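Local coordinates for tudor and KH domain-containing protein homolog (Bombyx mori, PDB 5VQH) that recognises symmetrically dimethylated arginines of the Piwi proteins Siwi and Ago3 through its extended Tudor domain and takes part in primary piRNA biogenesis, at residues V25-W37 and D166-T180. Sequence-based numbering, arbitrary orientation.
Sequences VYVSAVSSPSRFW and DKWHPQAVERFEELT
In the extended Tudor domain, the hairpin of strands 25-30 and 35-37 packs against helix 170-179, which runs nearly antiparallel to strand 25-30 (168°). Pro33, in the type I turn from Ser32 to Arg35, wedges between two aromatic residues. Its ring lies over one face of the Trp168 indole, with CD 3.6 Å from the centroid of the five-membered ring, a CH-pi contact, while its CA sits over a face of Phe176. Trp168 NE1 donates to Ser34 OG (2.7 Å), in the indole plane and nearly straight (170°). Replacing the indole by an alanine side chain removes this donor and is likely to leave Ser34 OG without its mate and a gap beside Pro33. Ser32 OG donates to Asp166 OD2 from above the carboxylate plane (2.7 Å), though Asp166 is poorly ordered; the same hydroxyl accepts from Ser34 N, forming an ST turn. Deeper in, with CG anti to the backbone N (chi1 180°), the Phe176 ring is carried off the helix toward Phe36, CZ standing 3.6 Å from Phe36 CD2. Val30 CG1 meets the Phe176 rim at CD2 (3.7 Å), and Leu146 and Val225 also touch this ring. At the far end Val27 CG2 packs on Thr180 CB (3.8 Å). Ser28, on the same strand but not touching the helix segment, contributes to the dimethylarginine pocket; the contact itself is a hairpin-on-helix packing with a T-shaped Phe36-Phe176 pair.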
loop_
_atom_site.group_PDB
_atom_site.type_symbol
_atom_site.label_atom_id
_atom_site.label_comp_id
_atom_site.label_asym_id
_atom_site.label_seq_id
_atom_site.Cartn_x
_atom_site.Cartn_y
_atom_site.Cartn_z
ATOM N N VAL A 25 -3.539 -6.412 -11.751
ATOM C CA VAL A 25 -3.031 -5.950 -10.457
ATOM C C VAL A 25 -3.635 -6.786 -9.353
ATOM O O VAL A 25 -4.673 -7.397 -9.562
ATOM C CB VAL A 25 -3.441 -4.498 -10.176
ATOM C CG1 VAL A 25 -2.936 -3.560 -11.257
ATOM C CG2 VAL A 25 -4.947 -4.352 -10.071
ATOM N N TYR A 26 -2.963 -6.836 -8.202
ATOM C CA TYR A 26 -3.551 -7.318 -6.930
ATOM C C TYR A 26 -3.765 -6.077 -6.076
ATOM O O TYR A 26 -2.898 -5.191 -6.054
ATOM C CB TYR A 26 -2.604 -8.219 -6.175
ATOM C CG TYR A 26 -2.091 -9.408 -6.938
ATOM C CD1 TYR A 26 -2.944 -10.462 -7.290
ATOM C CD2 TYR A 26 -0.755 -9.510 -7.273
ATOM C CE1 TYR A 26 -2.481 -11.566 -8.007
ATOM C CE2 TYR A 26 -0.265 -10.609 -7.956
ATOM C CZ TYR A 26 -1.123 -11.637 -8.316
ATOM O OH TYR A 26 -0.618 -12.719 -8.981
ATOM N N VAL A 27 -4.909 -5.989 -5.403
ATOM C CA VAL A 27 -5.125 -4.954 -4.391
ATOM C C VAL A 27 -4.486 -5.463 -3.113
ATOM O O VAL A 27 -4.773 -6.570 -2.643
ATOM C CB VAL A 27 -6.580 -4.670 -4.192
ATOM C CG1 VAL A 27 -6.773 -3.701 -3.043
ATOM C CG2 VAL A 27 -7.162 -4.112 -5.474
ATOM N N SER A 28 -3.524 -4.705 -2.636
ATOM C CA SER A 28 -2.644 -5.207 -1.603
ATOM C C SER A 28 -2.996 -4.619 -0.271
ATOM O O SER A 28 -2.813 -5.252 0.741
ATOM C CB SER A 28 -1.170 -4.941 -1.954
ATOM O OG SER A 28 -0.926 -3.622 -2.374
ATOM N N ALA A 29 -3.521 -3.397 -0.280
ATOM C CA ALA A 29 -4.056 -2.791 0.925
ATOM C C ALA A 29 -5.106 -1.795 0.553
ATOM O O ALA A 29 -5.092 -1.242 -0.560
ATOM C CB ALA A 29 -2.951 -2.104 1.703
ATOM N N VAL A 30 -6.007 -1.546 1.503
ATOM C CA VAL A 30 -7.103 -0.610 1.311
ATOM C C VAL A 30 -7.183 0.231 2.549
ATOM O O VAL A 30 -7.021 -0.266 3.631
ATOM C CB VAL A 30 -8.471 -1.294 1.170
ATOM C CG1 VAL A 30 -9.571 -0.248 1.117
ATOM C CG2 VAL A 30 -8.555 -2.174 -0.084
ATOM N N SER A 31 -7.400 1.508 2.362
ATOM C CA SER A 31 -7.810 2.398 3.432
ATOM C C SER A 31 -9.278 2.714 3.155
ATOM O O SER A 31 -10.126 2.543 4.021
ATOM C CB SER A 31 -6.914 3.651 3.437
ATOM O OG SER A 31 -7.511 4.689 4.155
ATOM N N SER A 32 -9.578 3.098 1.924
ATOM C CA SER A 32 -10.931 3.284 1.463
ATOM C C SER A 32 -10.889 3.336 -0.042
ATOM O O SER A 32 -9.827 3.444 -0.611
ATOM C CB SER A 32 -11.449 4.640 1.933
ATOM O OG SER A 32 -11.020 5.662 1.055
ATOM N N PRO A 33 -12.040 3.375 -0.698
ATOM C CA PRO A 33 -12.068 3.461 -2.160
ATOM C C PRO A 33 -11.397 4.697 -2.728
ATOM O O PRO A 33 -11.069 4.747 -3.931
ATOM C CB PRO A 33 -13.542 3.558 -2.462
ATOM C CG PRO A 33 -14.188 2.876 -1.319
ATOM C CD PRO A 33 -13.381 3.268 -0.137
ATOM N N SER A 34 -11.235 5.707 -1.885
ATOM C CA SER A 34 -10.512 6.888 -2.281
ATOM C C SER A 34 -8.996 6.733 -2.138
ATOM O O SER A 34 -8.281 7.606 -2.539
ATOM C CB SER A 34 -11.027 8.087 -1.475
ATOM O OG SER A 34 -12.391 8.346 -1.820
ATOM N N ARG A 35 -8.525 5.631 -1.571
ATOM C CA ARG A 35 -7.138 5.490 -1.195
ATOM C C ARG A 35 -6.806 4.036 -0.940
ATOM O O ARG A 35 -7.052 3.502 0.162
ATOM C CB ARG A 35 -6.840 6.294 0.064
ATOM C CG ARG A 35 -5.368 6.608 0.330
ATOM C CD ARG A 35 -5.256 7.543 1.527
ATOM N NE ARG A 35 -4.071 7.304 2.353
ATOM C CZ ARG A 35 -2.876 7.865 2.146
ATOM N NH1 ARG A 35 -2.676 8.690 1.110
ATOM N NH2 ARG A 35 -1.863 7.590 2.973
ATOM N N PHE A 36 -6.234 3.398 -1.963
ATOM C CA PHE A 36 -5.763 2.029 -1.847
ATOM C C PHE A 36 -4.482 1.818 -2.634
ATOM O O PHE A 36 -4.021 2.724 -3.306
ATOM C CB PHE A 36 -6.866 1.044 -2.236
ATOM C CG PHE A 36 -7.357 1.199 -3.605
ATOM C CD1 PHE A 36 -6.874 0.378 -4.603
ATOM C CD2 PHE A 36 -8.336 2.140 -3.900
ATOM C CE1 PHE A 36 -7.332 0.505 -5.902
ATOM C CE2 PHE A 36 -8.796 2.306 -5.207
ATOM C CZ PHE A 36 -8.282 1.474 -6.214
ATOM N N TRP A 37 -3.901 0.635 -2.500
ATOM C CA TRP A 37 -2.617 0.304 -3.061
ATOM C C TRP A 37 -2.698 -0.957 -3.942
ATOM O O TRP A 37 -3.313 -1.947 -3.590
ATOM C CB TRP A 37 -1.585 0.187 -1.912
ATOM C CG TRP A 37 -1.307 1.586 -1.268
ATOM C CD1 TRP A 37 -0.356 2.496 -1.656
ATOM C CD2 TRP A 37 -1.997 2.195 -0.184
ATOM N NE1 TRP A 37 -0.436 3.620 -0.888
ATOM C CE2 TRP A 37 -1.435 3.456 0.016
ATOM C CE3 TRP A 37 -3.027 1.788 0.650
ATOM C CZ2 TRP A 37 -1.880 4.308 1.004
ATOM C CZ3 TRP A 37 -3.477 2.633 1.612
ATOM C CH2 TRP A 37 -2.906 3.865 1.806
ATOM N N ASP A 166 -12.849 7.494 4.486
ATOM C CA ASP A 166 -12.493 8.849 4.009
ATOM C C ASP A 166 -13.732 9.623 3.524
ATOM O O ASP A 166 -13.774 10.126 2.389
ATOM C CB ASP A 166 -11.421 8.768 2.904
ATOM C CG ASP A 166 -10.282 7.802 3.263
ATOM O OD1 ASP A 166 -10.178 7.430 4.453
ATOM O OD2 ASP A 166 -9.503 7.395 2.374
ATOM N N LYS A 167 -14.713 9.717 4.432
ATOM C CA LYS A 167 -16.084 10.166 4.154
ATOM C C LYS A 167 -16.937 8.984 3.635
ATOM O O LYS A 167 -18.146 9.095 3.483
ATOM C CB LYS A 167 -16.095 11.345 3.172
ATOM C CG LYS A 167 -17.288 12.273 3.333
ATOM C CD LYS A 167 -18.046 12.431 2.017
ATOM C CE LYS A 167 -18.970 13.631 2.047
ATOM N NZ LYS A 167 -20.049 13.426 3.047
ATOM N N TRP A 168 -16.278 7.862 3.359
ATOM C CA TRP A 168 -16.924 6.617 3.053
ATOM C C TRP A 168 -17.473 6.036 4.307
ATOM O O TRP A 168 -16.848 6.120 5.357
ATOM C CB TRP A 168 -15.906 5.630 2.460
ATOM C CG TRP A 168 -15.500 6.012 1.076
ATOM C CD1 TRP A 168 -14.407 6.761 0.704
ATOM C CD2 TRP A 168 -16.208 5.709 -0.125
ATOM N NE1 TRP A 168 -14.386 6.919 -0.664
ATOM C CE2 TRP A 168 -15.476 6.280 -1.198
ATOM C CE3 TRP A 168 -17.380 4.988 -0.404
ATOM C CZ2 TRP A 168 -15.889 6.164 -2.540
ATOM C CZ3 TRP A 168 -17.795 4.861 -1.734
ATOM C CH2 TRP A 168 -17.035 5.440 -2.796
ATOM N N HIS A 169 -18.636 5.417 4.185
ATOM C CA HIS A 169 -19.201 4.652 5.260
ATOM C C HIS A 169 -18.357 3.388 5.466
ATOM O O HIS A 169 -17.975 2.738 4.493
ATOM C CB HIS A 169 -20.639 4.291 4.906
ATOM C CG HIS A 169 -21.401 3.644 6.026
ATOM N ND1 HIS A 169 -21.248 2.313 6.362
ATOM C CD2 HIS A 169 -22.331 4.140 6.878
ATOM C CE1 HIS A 169 -22.034 2.018 7.379
ATOM N NE2 HIS A 169 -22.704 3.109 7.707
ATOM N N PRO A 170 -18.079 3.013 6.728
ATOM C CA PRO A 170 -17.285 1.817 7.054
ATOM C C PRO A 170 -17.653 0.510 6.316
ATOM O O PRO A 170 -16.803 -0.315 6.056
ATOM C CB PRO A 170 -17.550 1.628 8.554
ATOM C CG PRO A 170 -17.856 2.978 9.061
ATOM C CD PRO A 170 -18.522 3.727 7.940
ATOM N N GLN A 171 -18.919 0.286 6.057
ATOM C CA GLN A 171 -19.364 -0.911 5.374
ATOM C C GLN A 171 -19.212 -0.857 3.867
ATOM O O GLN A 171 -19.235 -1.907 3.220
ATOM C CB GLN A 171 -20.828 -1.172 5.690
ATOM C CG GLN A 171 -21.063 -1.555 7.122
ATOM C CD GLN A 171 -20.087 -2.618 7.595
ATOM O OE1 GLN A 171 -19.846 -3.629 6.913
ATOM N NE2 GLN A 171 -19.507 -2.394 8.768
ATOM N N ALA A 172 -19.157 0.364 3.332
ATOM C CA ALA A 172 -18.752 0.623 1.956
ATOM C C ALA A 172 -17.314 0.153 1.820
ATOM O O ALA A 172 -17.009 -0.633 0.937
ATOM C CB ALA A 172 -18.843 2.106 1.628
ATOM N N VAL A 173 -16.451 0.625 2.724
ATOM C CA VAL A 173 -15.064 0.251 2.731
ATOM C C VAL A 173 -14.970 -1.238 2.861
ATOM O O VAL A 173 -14.185 -1.871 2.157
ATOM C CB VAL A 173 -14.285 0.887 3.875
ATOM C CG1 VAL A 173 -12.834 0.441 3.839
ATOM C CG2 VAL A 173 -14.343 2.405 3.780
ATOM N N GLU A 174 -15.770 -1.817 3.738
ATOM C CA GLU A 174 -15.728 -3.266 3.970
ATOM C C GLU A 174 -16.038 -4.081 2.701
ATOM O O GLU A 174 -15.390 -5.083 2.380
ATOM C CB GLU A 174 -16.742 -3.625 5.058
ATOM C CG GLU A 174 -16.836 -5.116 5.357
ATOM C CD GLU A 174 -15.482 -5.770 5.544
ATOM O OE1 GLU A 174 -14.572 -5.126 6.121
ATOM O OE2 GLU A 174 -15.333 -6.935 5.113
ATOM N N ARG A 175 -17.049 -3.619 1.992
ATOM C CA ARG A 175 -17.540 -4.287 0.816
ATOM C C ARG A 175 -16.529 -4.158 -0.348
ATOM O O ARG A 175 -16.318 -5.104 -1.142
ATOM C CB ARG A 175 -18.896 -3.674 0.500
ATOM C CG ARG A 175 -19.610 -4.302 -0.651
ATOM C CD ARG A 175 -20.352 -5.562 -0.287
ATOM N NE ARG A 175 -20.801 -6.113 -1.555
ATOM C CZ ARG A 175 -20.502 -7.318 -2.011
ATOM N NH1 ARG A 175 -19.779 -8.188 -1.283
ATOM N NH2 ARG A 175 -20.970 -7.676 -3.201
ATOM N N PHE A 176 -15.887 -2.999 -0.403
ATOM C CA PHE A 176 -14.802 -2.773 -1.313
ATOM C C PHE A 176 -13.660 -3.724 -0.991
ATOM O O PHE A 176 -12.991 -4.187 -1.904
ATOM C CB PHE A 176 -14.341 -1.309 -1.245
ATOM C CG PHE A 176 -13.182 -0.967 -2.171
ATOM C CD1 PHE A 176 -13.313 -1.058 -3.549
ATOM C CD2 PHE A 176 -11.963 -0.479 -1.655
ATOM C CE1 PHE A 176 -12.258 -0.714 -4.392
ATOM C CE2 PHE A 176 -10.904 -0.120 -2.500
ATOM C CZ PHE A 176 -11.056 -0.251 -3.873
ATOM N N GLU A 177 -13.438 -4.037 0.286
ATOM C CA GLU A 177 -12.405 -5.004 0.602
ATOM C C GLU A 177 -12.814 -6.409 0.176
ATOM O O GLU A 177 -11.966 -7.245 -0.099
ATOM C CB GLU A 177 -12.049 -4.982 2.079
ATOM C CG GLU A 177 -11.481 -3.654 2.563
ATOM C CD GLU A 177 -10.936 -3.718 3.988
ATOM O OE1 GLU A 177 -10.623 -4.821 4.469
ATOM O OE2 GLU A 177 -10.798 -2.668 4.640
ATOM N N GLU A 178 -14.105 -6.694 0.152
ATOM C CA GLU A 178 -14.556 -8.040 -0.218
ATOM C C GLU A 178 -14.455 -8.156 -1.725
ATOM O O GLU A 178 -13.912 -9.136 -2.231
ATOM C CB GLU A 178 -15.988 -8.334 0.238
ATOM C CG GLU A 178 -16.131 -8.645 1.730
ATOM C CD GLU A 178 -17.533 -8.311 2.318
ATOM O OE1 GLU A 178 -18.551 -8.340 1.580
ATOM O OE2 GLU A 178 -17.629 -8.019 3.540
ATOM N N LEU A 179 -14.960 -7.148 -2.433
ATOM C CA LEU A 179 -14.993 -7.200 -3.882
ATOM C C LEU A 179 -13.590 -7.289 -4.479
ATOM O O LEU A 179 -13.386 -8.026 -5.443
ATOM C CB LEU A 179 -15.698 -5.977 -4.458
ATOM C CG LEU A 179 -17.177 -5.833 -4.130
ATOM C CD1 LEU A 179 -17.679 -4.466 -4.545
ATOM C CD2 LEU A 179 -17.944 -6.938 -4.824
ATOM N N THR A 180 -12.626 -6.551 -3.908
ATOM C CA THR A 180 -11.218 -6.612 -4.367
ATOM C C THR A 180 -10.470 -7.789 -3.784
ATOM O O THR A 180 -9.351 -8.081 -4.236
ATOM C CB THR A 180 -10.410 -5.344 -3.991
ATOM O OG1 THR A 180 -10.298 -5.222 -2.560
ATOM C CG2 THR A 180 -11.060 -4.078 -4.567
HETATM O O HOH W 1 -7.159 -7.903 -5.714
#